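Local coordinates for protein isomaltodextranase (Arthrobacter globiformis, PDB 5AWQ) that hydrolyses alpha-1,6-glucosidic linkages in dextran-like polysaccharides, releasing successive isomaltose units from the non-reducing ends of the chains, at residues R27-T32 against A237-E242; K330-L335 against W357-K362; N536-T541 against K598-L603. All coordinates share one frame; numbering follows the deposited sequence.

Contact 1: residues R27-T32 against A237-E242; sequences RNSVFT and AGEDME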
loop_
_atom_site.group_PDB
_atom_site.type_symbol
_atom_site.label_atom_id
_atom_site.label_comp_id
_atom_site.label_asym_id
_atom_site.label_seq_id
_atom_site.Cartn_x
_atom_site.Cartn_y
_atom_site.Cartn_z
ATOM N N ARG A 27 -4.055 9.021 6.283
ATOM C CA ARG A 27 -4.347 9.968 5.211
ATOM C C ARG A 27 -5.658 9.635 4.513
ATOM O O ARG A 27 -6.384 10.520 4.082
ATOM C CB ARG A 27 -3.167 9.999 4.238
ATOM C CG ARG A 27 -3.379 10.669 2.902
ATOM C CD ARG A 27 -2.080 10.703 2.106
ATOM N NE ARG A 27 -2.309 10.617 0.677
ATOM C CZ ARG A 27 -2.497 11.631 -0.165
ATOM N NH1 ARG A 27 -2.667 11.373 -1.443
ATOM N NH2 ARG A 27 -2.521 12.900 0.255
ATOM N N ASN A 28 -5.974 8.345 4.407
ATOM C CA ASN A 28 -7.320 7.928 3.998
ATOM C C ASN A 28 -7.723 8.516 2.643
ATOM O O ASN A 28 -8.867 8.969 2.455
ATOM C CB ASN A 28 -8.305 8.332 5.117
ATOM C CG ASN A 28 -9.712 7.803 4.916
ATOM O OD1 ASN A 28 -9.932 6.639 4.583
ATOM N ND2 ASN A 28 -10.692 8.669 5.149
ATOM N N SER A 29 -6.794 8.497 1.683
ATOM C CA SER A 29 -7.025 9.107 0.378
ATOM C C SER A 29 -7.832 8.212 -0.546
ATOM O O SER A 29 -7.998 7.010 -0.300
ATOM C CB SER A 29 -5.707 9.429 -0.315
ATOM O OG SER A 29 -5.159 8.267 -0.936
ATOM N N VAL A 30 -8.309 8.797 -1.637
ATOM C CA VAL A 30 -8.998 8.039 -2.658
ATOM C C VAL A 30 -8.126 6.889 -3.200
ATOM O O VAL A 30 -8.640 5.863 -3.618
ATOM C CB VAL A 30 -9.493 8.983 -3.795
ATOM C CG1 VAL A 30 -8.336 9.630 -4.558
ATOM C CG2 VAL A 30 -10.436 8.258 -4.729
ATOM N N PHE A 31 -6.815 7.064 -3.209
ATOM C CA PHE A 31 -5.916 6.013 -3.709
ATOM C C PHE A 31 -5.975 4.765 -2.838
ATOM O O PHE A 31 -6.159 3.645 -3.365
ATOM C CB PHE A 31 -4.481 6.527 -3.791
ATOM C CG PHE A 31 -4.299 7.597 -4.815
ATOM C CD1 PHE A 31 -4.187 7.273 -6.163
ATOM C CD2 PHE A 31 -4.259 8.931 -4.440
ATOM C CE1 PHE A 31 -4.050 8.255 -7.121
ATOM C CE2 PHE A 31 -4.108 9.921 -5.399
ATOM C CZ PHE A 31 -4.004 9.580 -6.738
ATOM N N THR A 32 -5.800 4.916 -1.534
ATOM C CA THR A 32 -5.812 3.732 -0.680
ATOM C C THR A 32 -7.222 3.192 -0.469
ATOM O O THR A 32 -7.398 2.020 -0.164
ATOM C CB THR A 32 -5.147 3.968 0.688
ATOM O OG1 THR A 32 -5.846 5.000 1.395
ATOM C CG2 THR A 32 -3.659 4.314 0.526
ATOM N N ALA A 237 -0.249 17.260 -1.932
ATOM C CA ALA A 237 -0.600 16.212 -2.909
ATOM C C ALA A 237 -2.110 16.097 -3.066
ATOM O O ALA A 237 -2.618 15.823 -4.153
ATOM C CB ALA A 237 -0.005 14.861 -2.496
ATOM N N GLY A 238 -2.816 16.282 -1.958
ATOM C CA GLY A 238 -4.266 16.192 -1.968
ATOM C C GLY A 238 -4.748 14.845 -2.463
ATOM O O GLY A 238 -4.114 13.809 -2.229
ATOM N N GLU A 239 -5.868 14.871 -3.181
ATOM C CA GLU A 239 -6.494 13.688 -3.757
ATOM C C GLU A 239 -6.062 13.449 -5.193
ATOM O O GLU A 239 -6.462 12.453 -5.802
ATOM C CB GLU A 239 -8.030 13.830 -3.693
ATOM C CG GLU A 239 -8.579 13.791 -2.285
ATOM C CD GLU A 239 -8.528 12.392 -1.699
ATOM O OE1 GLU A 239 -9.554 11.690 -1.694
ATOM O OE2 GLU A 239 -7.462 12.005 -1.238
ATOM N N ASP A 240 -5.242 14.339 -5.752
ATOM C CA ASP A 240 -4.871 14.262 -7.165
ATOM C C ASP A 240 -3.630 13.425 -7.452
ATOM O O ASP A 240 -3.479 12.916 -8.568
ATOM C CB ASP A 240 -4.639 15.666 -7.763
ATOM C CG ASP A 240 -5.916 16.458 -7.919
ATOM O OD1 ASP A 240 -7.006 15.880 -7.874
ATOM O OD2 ASP A 240 -5.836 17.683 -8.112
ATOM N N MET A 241 -2.733 13.342 -6.477
ATOM C CA MET A 241 -1.432 12.691 -6.665
ATOM C C MET A 241 -1.151 11.734 -5.513
ATOM O O MET A 241 -1.349 12.045 -4.342
ATOM C CB MET A 241 -0.322 13.739 -6.800
ATOM C CG MET A 241 1.009 13.164 -7.290
ATOM S SD MET A 241 2.174 14.465 -7.760
ATOM C CE MET A 241 2.507 15.007 -6.093
ATOM N N GLU A 242 -0.732 10.524 -5.899
ATOM C CA GLU A 242 -0.460 9.452 -4.992
ATOM C C GLU A 242 0.947 9.601 -4.417
ATOM O O GLU A 242 1.897 9.881 -5.144
ATOM C CB GLU A 242 -0.622 8.128 -5.745
ATOM C CG GLU A 242 -0.636 6.889 -4.859
ATOM C CD GLU A 242 -1.185 5.666 -5.559
ATOM O OE1 GLU A 242 -0.999 5.530 -6.779
ATOM O OE2 GLU A 242 -1.786 4.826 -4.868
#
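The Phe-31 ring turns one face to the side chain of Glu-242. Glu-242 CB sits over the ring centre, 3.6 Å from the centroid and 6° off the normal, a CH-pi contact. The opposite face carries Val-30 CG1, offset toward the rim. At the edge, in the ring plane, are Ser-29 OG and the carbonyl carbon of Asp-240. Glu-242 CG is anti to the backbone N (chi1 -169°), and the chain runs on extended across the ring. Its carboxylate ends beside Phe-31, with Glu-242 OE2 3.4 Å from Phe-31 CB.

The second flat group is the Arg-27 guanidinium. Gly-238 O comes to its edge, somewhat out of plane. Arg-27 NH1 is 2.9 Å from Gly-238 O, and NH2 adds a weak bond to the same oxygen. This carbonyl belongs to the residue where helix 223-237 breaks off with positive phi. Arg-27 NE forms a salt bridge with Asp-262, probably the catalytic proton donor, and NH2 also reaches Asn-234. Ser-29 OG bonds to Asp-262 too. Ser-29 is the N-cap residue of helix 30-34; its hydroxyl takes weak bonds from Phe-31 N and Thr-32 N. Glu-239 takes the N-H before these: Val-30 N is 3.2 Å from Glu-239 OE1, on the syn side of the carboxylate and somewhat out of its plane, and more weakly bonded to OE2.

The start of helix 30-34 thus rests on the turn between helix 223-237 and strand 242-245 of the parallel barrel sheet. Behind that turn, Ala-237 and Met-241 pack on helix 179-193, and Glu-242 pairs by its backbone with strand 197-200.

Contact 2: residues K330-L335 against W357-K362; sequences KTMMNL and WVYTNK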
loop_
_atom_site.group_PDB
_atom_site.type_symbol
_atom_site.label_atom_id
_atom_site.label_comp_id
_atom_site.label_asym_id
_atom_site.label_seq_id
_atom_site.Cartn_x
_atom_site.Cartn_y
_atom_site.Cartn_z
ATOM N N LYS A 330 6.368 -16.321 -12.079
ATOM C CA LYS A 330 4.964 -16.351 -11.665
ATOM C C LYS A 330 4.818 -16.052 -10.166
ATOM O O LYS A 330 3.930 -15.311 -9.731
ATOM C CB LYS A 330 4.322 -17.700 -12.013
ATOM C CG LYS A 330 4.025 -17.838 -13.504
ATOM C CD LYS A 330 3.381 -19.172 -13.854
ATOM C CE LYS A 330 4.316 -20.343 -13.825
ATOM N NZ LYS A 330 3.602 -21.508 -14.412
ATOM N N THR A 331 5.683 -16.630 -9.354
ATOM C CA THR A 331 5.658 -16.364 -7.912
ATOM C C THR A 331 5.890 -14.887 -7.553
ATOM O O THR A 331 5.171 -14.326 -6.729
ATOM C CB THR A 331 6.643 -17.300 -7.205
ATOM O OG1 THR A 331 6.140 -18.644 -7.344
ATOM C CG2 THR A 331 6.806 -16.948 -5.753
ATOM N N MET A 332 6.853 -14.271 -8.208
ATOM C CA MET A 332 7.115 -12.838 -8.073
ATOM C C MET A 332 5.823 -12.035 -8.308
ATOM O O MET A 332 5.394 -11.244 -7.462
ATOM C CB MET A 332 8.206 -12.437 -9.085
ATOM C CG MET A 332 8.441 -10.940 -9.225
ATOM S SD MET A 332 9.280 -10.517 -10.768
ATOM C CE MET A 332 7.968 -10.799 -11.928
ATOM N N MET A 333 5.190 -12.261 -9.459
ATOM C CA MET A 333 3.947 -11.568 -9.780
ATOM C C MET A 333 2.833 -11.894 -8.782
ATOM O O MET A 333 2.114 -11.010 -8.308
ATOM C CB MET A 333 3.502 -11.937 -11.198
ATOM C CG MET A 333 2.276 -11.182 -11.707
ATOM S SD MET A 333 2.655 -9.417 -11.919
ATOM C CE MET A 333 1.097 -8.828 -12.599
ATOM N N ASN A 334 2.675 -13.171 -8.461
ATOM C CA ASN A 334 1.592 -13.592 -7.587
ATOM C C ASN A 334 1.696 -12.955 -6.196
ATOM O O ASN A 334 0.683 -12.619 -5.573
ATOM C CB ASN A 334 1.562 -15.119 -7.446
ATOM C CG ASN A 334 1.067 -15.833 -8.694
ATOM O OD1 ASN A 334 0.415 -15.240 -9.562
ATOM N ND2 ASN A 334 1.417 -17.115 -8.803
ATOM N N LEU A 335 2.917 -12.805 -5.684
ATOM C CA LEU A 335 3.109 -12.160 -4.390
ATOM C C LEU A 335 2.681 -10.683 -4.438
ATOM O O LEU A 335 1.944 -10.217 -3.561
ATOM C CB LEU A 335 4.567 -12.263 -3.935
ATOM C CG LEU A 335 4.854 -11.616 -2.581
ATOM C CD1 LEU A 335 4.029 -12.240 -1.468
ATOM C CD2 LEU A 335 6.358 -11.656 -2.285
ATOM N N TRP A 357 4.595 -12.056 -20.862
ATOM C CA TRP A 357 3.485 -12.853 -20.381
ATOM C C TRP A 357 3.288 -12.810 -18.857
ATOM O O TRP A 357 2.151 -12.925 -18.374
ATOM C CB TRP A 357 3.627 -14.318 -20.843
ATOM C CG TRP A 357 4.852 -14.972 -20.319
ATOM C CD1 TRP A 357 6.082 -15.040 -20.920
ATOM C CD2 TRP A 357 4.983 -15.629 -19.065
ATOM N NE1 TRP A 357 6.971 -15.687 -20.105
ATOM C CE2 TRP A 357 6.323 -16.069 -18.960
ATOM C CE3 TRP A 357 4.096 -15.888 -18.000
ATOM C CZ2 TRP A 357 6.797 -16.740 -17.850
ATOM C CZ3 TRP A 357 4.571 -16.560 -16.896
ATOM C CH2 TRP A 357 5.916 -17.003 -16.838
ATOM N N VAL A 358 4.373 -12.679 -18.093
ATOM C CA VAL A 358 4.253 -12.755 -16.636
ATOM C C VAL A 358 3.410 -11.579 -16.113
ATOM O O VAL A 358 2.714 -11.707 -15.110
ATOM C CB VAL A 358 5.620 -12.784 -15.907
ATOM C CG1 VAL A 358 6.591 -13.798 -16.471
ATOM C CG2 VAL A 358 6.282 -11.452 -15.945
ATOM N N TYR A 359 3.469 -10.461 -16.828
ATOM C CA TYR A 359 2.793 -9.237 -16.417
ATOM C C TYR A 359 1.395 -9.054 -17.001
ATOM O O TYR A 359 0.663 -8.148 -16.590
ATOM C CB TYR A 359 3.649 -8.048 -16.830
ATOM C CG TYR A 359 5.037 -8.028 -16.235
ATOM C CD1 TYR A 359 5.218 -8.052 -14.862
ATOM C CD2 TYR A 359 6.171 -7.978 -17.032
ATOM C CE1 TYR A 359 6.470 -8.006 -14.298
ATOM C CE2 TYR A 359 7.444 -7.948 -16.477
ATOM C CZ TYR A 359 7.591 -7.942 -15.093
ATOM O OH TYR A 359 8.838 -7.870 -14.484
ATOM N N THR A 360 1.016 -9.901 -17.961
ATOM C CA THR A 360 -0.169 -9.647 -18.781
ATOM C C THR A 360 -1.197 -10.777 -18.728
ATOM O O THR A 360 -1.990 -10.943 -19.647
ATOM C CB THR A 360 0.236 -9.338 -20.227
ATOM O OG1 THR A 360 0.943 -10.457 -20.761
ATOM C CG2 THR A 360 1.128 -8.094 -20.282
ATOM N N ASN A 361 -1.198 -11.550 -17.646
ATOM C CA ASN A 361 -2.252 -12.541 -17.433
ATOM C C ASN A 361 -3.512 -11.802 -16.987
ATOM O O ASN A 361 -3.557 -11.223 -15.906
ATOM C CB ASN A 361 -1.794 -13.607 -16.429
ATOM C CG ASN A 361 -2.882 -14.598 -16.046
ATOM O OD1 ASN A 361 -4.071 -14.269 -16.000
ATOM N ND2 ASN A 361 -2.470 -15.815 -15.702
ATOM N N LYS A 362 -4.516 -11.749 -17.854
ATOM C CA LYS A 362 -5.639 -10.861 -17.589
ATOM C C LYS A 362 -6.414 -11.234 -16.331
ATOM O O LYS A 362 -6.942 -10.356 -15.653
ATOM C CB LYS A 362 -6.555 -10.757 -18.813
ATOM C CG LYS A 362 -5.896 -10.066 -20.010
ATOM C CD LYS A 362 -6.840 -10.029 -21.207
ATOM C CE LYS A 362 -6.164 -9.697 -22.538
ATOM N NZ LYS A 362 -5.242 -10.743 -23.100
#
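Met-333 reaches Tyr-359 by leaving its helix with CG anti to the backbone N (chi1 -175°) and then bending at chi2 (67°). This puts Met-333 SD 4.1 Å from Tyr-359 CD1. The sulfur lies at the ring edge, 5.4 Å from the centroid, in a Met-aromatic contact. Met-332 also starts with CG anti to N, but its bend comes at the last torsion. Its methyl CE therefore turns to the same ring, 4.0 Å from Tyr-359 CE1 and equally near OH.

Val-358 packs against the same ring. Its CG2 lies over the centre of the Tyr-359 ring face and meets Met-332 CE at 4.4 Å. Its carbonyl points at the other methionine, with Val-358 O 3.5 Å from Met-333 CG. With an alanine in place of Met-333, the edge of the tyrosine ring would probably lose its sulfur neighbour and a gap would be likely to open beside the Val-358 carbonyl.

At the outer end, Lys-330 CG meets the edge of the Trp-357 ring, 3.7 Å from CZ3. The two side chains cross at about a right angle. No hydrogen bond joins the two segments. The tyrosine hydroxyl is bonded instead to Asp-347, and Tyr-359 O accepts from Tyr-75.

The arrangement is an apolar seam between a helix and a loop. It joins helix 326-339, which precedes strand 343-345 of the parallel sheet, to the loop between that strand and helix 362-370. It belongs to the beta/alpha barrel of the glycosyl hydrolase family 27 catalytic domain, away from the probable active-site aspartates Asp-201 and Asp-262.

Contact 3: residues N536-T541 against K598-L603; sequences NATGDT and KGAINL. With GLC (alpha-D-glucopyranose), chain C.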
loop_
_atom_site.group_PDB
_atom_site.type_symbol
_atom_site.label_atom_id
_atom_site.label_comp_id
_atom_site.label_asym_id
_atom_site.label_seq_id
_atom_site.Cartn_x
_atom_site.Cartn_y
_atom_site.Cartn_z
ATOM N N ASN A 536 -19.559 -9.788 23.262
ATOM C CA ASN A 536 -19.593 -8.683 24.222
ATOM C C ASN A 536 -19.923 -9.198 25.622
ATOM O O ASN A 536 -21.078 -9.476 25.926
ATOM C CB ASN A 536 -20.632 -7.642 23.813
ATOM C CG ASN A 536 -20.879 -6.591 24.896
ATOM O OD1 ASN A 536 -20.051 -6.389 25.788
ATOM N ND2 ASN A 536 -22.015 -5.913 24.808
ATOM N N ALA A 537 -18.910 -9.316 26.464
ATOM C CA ALA A 537 -19.105 -9.726 27.857
ATOM C C ALA A 537 -18.586 -8.648 28.802
ATOM O O ALA A 537 -17.955 -8.945 29.815
ATOM C CB ALA A 537 -18.418 -11.053 28.116
ATOM N N THR A 538 -18.851 -7.390 28.455
ATOM C CA THR A 538 -18.489 -6.256 29.300
ATOM C C THR A 538 -19.406 -6.128 30.511
ATOM O O THR A 538 -19.106 -5.365 31.430
ATOM C CB THR A 538 -18.561 -4.919 28.532
ATOM O OG1 THR A 538 -19.871 -4.752 27.972
ATOM C CG2 THR A 538 -17.519 -4.880 27.419
ATOM N N GLY A 539 -20.522 -6.852 30.493
ATOM C CA GLY A 539 -21.489 -6.818 31.588
ATOM C C GLY A 539 -22.570 -5.780 31.364
ATOM O O GLY A 539 -23.346 -5.489 32.276
ATOM N N ASP A 540 -22.624 -5.221 30.153
ATOM C CA ASP A 540 -23.617 -4.220 29.777
ATOM C C ASP A 540 -23.663 -4.132 28.253
ATOM O O ASP A 540 -22.787 -4.675 27.563
ATOM C CB ASP A 540 -23.252 -2.856 30.392
ATOM C CG ASP A 540 -24.455 -1.907 30.537
ATOM O OD1 ASP A 540 -25.550 -2.177 30.001
ATOM O OD2 ASP A 540 -24.279 -0.859 31.197
ATOM N N THR A 541 -24.685 -3.464 27.725
ATOM C CA THR A 541 -24.790 -3.230 26.288
ATOM C C THR A 541 -23.590 -2.408 25.795
ATOM O O THR A 541 -23.088 -1.526 26.501
ATOM C CB THR A 541 -26.099 -2.490 25.937
ATOM O OG1 THR A 541 -27.216 -3.206 26.479
ATOM C CG2 THR A 541 -26.286 -2.382 24.435
ATOM N N LYS A 598 -20.140 3.007 23.825
ATOM C CA LYS A 598 -20.129 2.378 25.144
ATOM C C LYS A 598 -19.544 0.985 25.054
ATOM O O LYS A 598 -19.803 0.268 24.093
ATOM C CB LYS A 598 -21.556 2.299 25.691
ATOM C CG LYS A 598 -21.683 1.622 27.048
ATOM C CD LYS A 598 -23.111 1.723 27.560
ATOM C CE LYS A 598 -23.240 1.171 28.969
ATOM N NZ LYS A 598 -24.672 1.099 29.376
ATOM N N GLY A 599 -18.773 0.610 26.066
ATOM C CA GLY A 599 -18.271 -0.744 26.197
ATOM C C GLY A 599 -17.304 -1.124 25.091
ATOM O O GLY A 599 -16.454 -0.328 24.698
ATOM N N ALA A 600 -17.458 -2.344 24.595
ATOM C CA ALA A 600 -16.533 -2.921 23.623
ATOM C C ALA A 600 -17.156 -4.161 22.994
ATOM O O ALA A 600 -18.026 -4.802 23.591
ATOM C CB ALA A 600 -15.227 -3.281 24.305
ATOM N N ILE A 601 -16.710 -4.515 21.788
ATOM C CA ILE A 601 -17.074 -5.793 21.187
ATOM C C ILE A 601 -15.843 -6.442 20.573
ATOM O O ILE A 601 -14.829 -5.780 20.365
ATOM C CB ILE A 601 -18.164 -5.685 20.095
ATOM C CG1 ILE A 601 -17.621 -5.048 18.796
ATOM C CG2 ILE A 601 -19.385 -4.955 20.646
ATOM C CD1 ILE A 601 -18.557 -5.137 17.611
ATOM N N ASN A 602 -15.943 -7.743 20.324
ATOM C CA ASN A 602 -15.087 -8.433 19.358
ATOM C C ASN A 602 -15.931 -8.705 18.119
ATOM O O ASN A 602 -17.068 -9.160 18.244
ATOM C CB ASN A 602 -14.549 -9.743 19.941
ATOM C CG ASN A 602 -13.635 -9.523 21.127
ATOM O OD1 ASN A 602 -13.020 -8.465 21.255
ATOM N ND2 ASN A 602 -13.533 -10.527 22.005
ATOM N N LEU A 603 -15.376 -8.451 16.927
ATOM C CA LEU A 603 -16.132 -8.549 15.689
ATOM C C LEU A 603 -15.608 -9.724 14.873
ATOM O O LEU A 603 -14.417 -9.776 14.551
ATOM C CB LEU A 603 -16.006 -7.268 14.858
ATOM C CG LEU A 603 -16.824 -7.270 13.571
ATOM C CD1 LEU A 603 -18.319 -7.346 13.862
ATOM C CD2 LEU A 603 -16.502 -6.071 12.696
HETATM C C1 GLC C . -11.481 -8.555 27.401
HETATM C C2 GLC C . -11.639 -9.685 26.393
HETATM C C3 GLC C . -11.267 -9.191 25.003
HETATM C C4 GLC C . -12.089 -7.956 24.663
HETATM C C5 GLC C . -11.928 -6.882 25.726
HETATM C C6 GLC C . -12.809 -5.670 25.435
HETATM O O2 GLC C . -10.804 -10.771 26.783
HETATM O O3 GLC C . -11.557 -10.225 24.066
HETATM O O4 GLC C . -11.683 -7.419 23.393
HETATM O O5 GLC C . -12.278 -7.444 27.004
HETATM O O6 GLC C . -12.549 -4.636 26.386
#
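Asn-536 OD1, which faces Ala-600 across the contact, is gripped by two donors from Thr-538. Thr-538 OG1 donates at 2.7 Å to Asn-536 OD1, in the carbonyl plane and on a lone pair. Thr-538 N closes an Asx turn onto the same oxygen at 3.1 Å, nearly straight (166°) but tilted from that plane. The other end of the amide is held as well: Asn-536 ND2 donates to Asp-540 O and to Phe-564 O. These bonds fix the rotation of the amide. Ala-600 O lies 3.4 Å from Asn-536 OD1, but both are acceptors; Ala-600 O is bonded to Ser-542 OG.

Thr-538 CG2 packs against Ala-600, 4.2 Å from its CB. Farther out, Lys-598 is fully extended and runs alongside Thr-541 O. It ends in a salt bridge, Lys-598 NZ to Asp-540 OD2 at 2.7 Å, with the ammonium approaching OD2 from above the carboxylate plane. Asp-540 OD1 accepts from Thr-541 N, which helps to hold the carboxylate in place.

Ala-600 CB also touches the bound glucose, 3.6 Å from its C6. Gln-506 and His-493 hydrogen-bond this sugar, so the contact borders a carbohydrate site of the CBM6-family domain. The 536-541 loop leads from strand 526-535 to strand 542-549, which belong to different antiparallel sheets. It passes beside the start of strand 601-609, which pairs antiparallel with strand 526-535.

In the fold
The three contacts follow one another along the chain and do not touch; their centres are 27 to 44 Å apart. Contacts 1 and 2 both involve loops next to strands of the parallel barrel sheet, but at different places. Contact 1 is partly buried and mixes a ring face with charged groups and helix-end bonds, beside the probable proton donor. Contact 2 is buried, holds a helix against a loop with apolar groups and sulfur, and lies away from the probable catalytic aspartates. Contact 3 belongs to the all-beta carbohydrate-binding domain. It is the most peripheral, with its centre about 32 Å from that of the chain, and relies on turn bonds and a surface salt bridge.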